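Local coordinates for protein homoserine dehydrogenase (Staphylococcus aureus M1064, PDB 4PG7) that catalyses the NAD(P)-dependent interconversion of homoserine and aspartate semialdehyde in the aspartic acid pathway, at residues 305-308 and 312-315. Numbering follows the deposited sequence.
Sequences YVIG and GDTM
Val-306 and Thr-314 form the antiparallel hydrogen-bonded pair of a beta hairpin, with Val-306 N 2.8 Å from Thr-314 O and Thr-314 N 3.0 Å from Val-306 O, both bonds nearly straight. Tyr-305 and Met-315 follow as the non-hydrogen-bonded pair. The Tyr-305 ring, carried by a CG anti to the backbone N (chi1 -166°), reaches along its own face of the sheet past the Thr-314 carbonyl, whose O sits over one ring face, toward the rim, to Asp-313. There Tyr-305 OH donates a very short hydrogen bond, 2.5 Å, to Asp-313 OD2, and the carboxylate is turned 75° from the ring plane. Met-315 lays CB 3.8 Å from Tyr-305 CD1 and brings SD to the ring edge, in its plane, a Met-aromatic contact. On the opposite face Val-306 CB lies 3.5 Å from Thr-314 OG1, the two side chains pointing the same way. Toward the turn, where the strands part, water takes over: one molecule donates to Val-306 O and Gly-312 O, while a second accepts from Gly-308 N and lies 2.8 Å from Asp-313 OD1, to which it probably donates. Ile-307 CG1 packs alongside that same carboxylate oxygen. Beyond the hairpin, strand 171-177 pairs antiparallel with the other edge of strand 302-308, and Thr-314 and Met-315 pair with a strand of the second subunit, carrying the sheet across the dimer interface.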
loop_
_atom_site.group_PDB
_atom_site.type_symbol
_atom_site.label_atom_id
_atom_site.label_comp_id
_atom_site.label_asym_id
_atom_site.label_seq_id
_atom_site.Cartn_x
_atom_site.Cartn_y
_atom_site.Cartn_z
ATOM N N TYR A 305 0.233 6.406 5.538
ATOM C CA TYR A 305 -1.146 6.723 5.331
ATOM C C TYR A 305 -1.208 8.059 4.598
ATOM O O TYR A 305 -0.687 9.057 5.093
ATOM C CB TYR A 305 -1.830 6.861 6.673
ATOM C CG TYR A 305 -3.313 6.862 6.615
ATOM C CD1 TYR A 305 -4.033 5.673 6.720
ATOM C CD2 TYR A 305 -4.016 8.045 6.477
ATOM C CE1 TYR A 305 -5.413 5.658 6.668
ATOM C CE2 TYR A 305 -5.400 8.050 6.439
ATOM C CZ TYR A 305 -6.092 6.855 6.524
ATOM O OH TYR A 305 -7.465 6.885 6.471
ATOM N N VAL A 306 -1.896 8.082 3.465
ATOM C CA VAL A 306 -1.841 9.223 2.551
ATOM C C VAL A 306 -3.242 9.758 2.333
ATOM O O VAL A 306 -4.177 8.986 2.070
ATOM C CB VAL A 306 -1.220 8.792 1.216
ATOM C CG1 VAL A 306 -1.317 9.894 0.186
ATOM C CG2 VAL A 306 0.223 8.383 1.429
ATOM N N ILE A 307 -3.379 11.076 2.475
ATOM C CA ILE A 307 -4.657 11.776 2.358
ATOM C C ILE A 307 -4.555 12.758 1.198
ATOM O O ILE A 307 -3.512 13.403 1.013
ATOM C CB ILE A 307 -4.975 12.517 3.660
ATOM C CG1 ILE A 307 -5.174 11.509 4.792
ATOM C CG2 ILE A 307 -6.214 13.411 3.515
ATOM C CD1 ILE A 307 -4.995 12.087 6.170
ATOM N N GLY A 308 -5.609 12.840 0.396
ATOM C CA GLY A 308 -5.622 13.723 -0.770
ATOM C C GLY A 308 -6.996 14.234 -1.163
ATOM O O GLY A 308 -8.029 13.735 -0.689
ATOM N N GLY A 312 -10.246 8.868 -1.811
ATOM C CA GLY A 312 -10.220 8.325 -0.453
ATOM C C GLY A 312 -8.810 8.296 0.112
ATOM O O GLY A 312 -7.839 8.494 -0.609
ATOM N N ASP A 313 -8.691 8.012 1.401
ATOM C CA ASP A 313 -7.379 7.776 1.987
ATOM C C ASP A 313 -6.775 6.486 1.445
ATOM O O ASP A 313 -7.484 5.582 1.008
ATOM C CB ASP A 313 -7.471 7.685 3.500
ATOM C CG ASP A 313 -8.105 8.909 4.125
ATOM O OD1 ASP A 313 -8.306 9.915 3.404
ATOM O OD2 ASP A 313 -8.419 8.838 5.324
ATOM N N THR A 314 -5.459 6.397 1.464
ATOM C CA THR A 314 -4.796 5.153 1.117
ATOM C C THR A 314 -3.752 4.852 2.188
ATOM O O THR A 314 -3.321 5.750 2.927
ATOM C CB THR A 314 -4.125 5.192 -0.269
ATOM O OG1 THR A 314 -3.173 6.241 -0.287
ATOM C CG2 THR A 314 -5.128 5.432 -1.387
ATOM N N MET A 315 -3.341 3.591 2.260
ATOM C CA MET A 315 -2.245 3.200 3.162
ATOM C C MET A 315 -1.464 2.039 2.596
ATOM O O MET A 315 -2.021 1.131 1.959
ATOM C CB MET A 315 -2.767 2.862 4.569
ATOM C CG MET A 315 -1.676 2.797 5.662
ATOM S SD MET A 315 -2.264 2.149 7.277
ATOM C CE MET A 315 -2.383 0.424 6.767
HETATM O O HOH W 1 -5.209 8.847 -0.866
HETATM O O HOH W 2 -7.718 11.362 1.026
#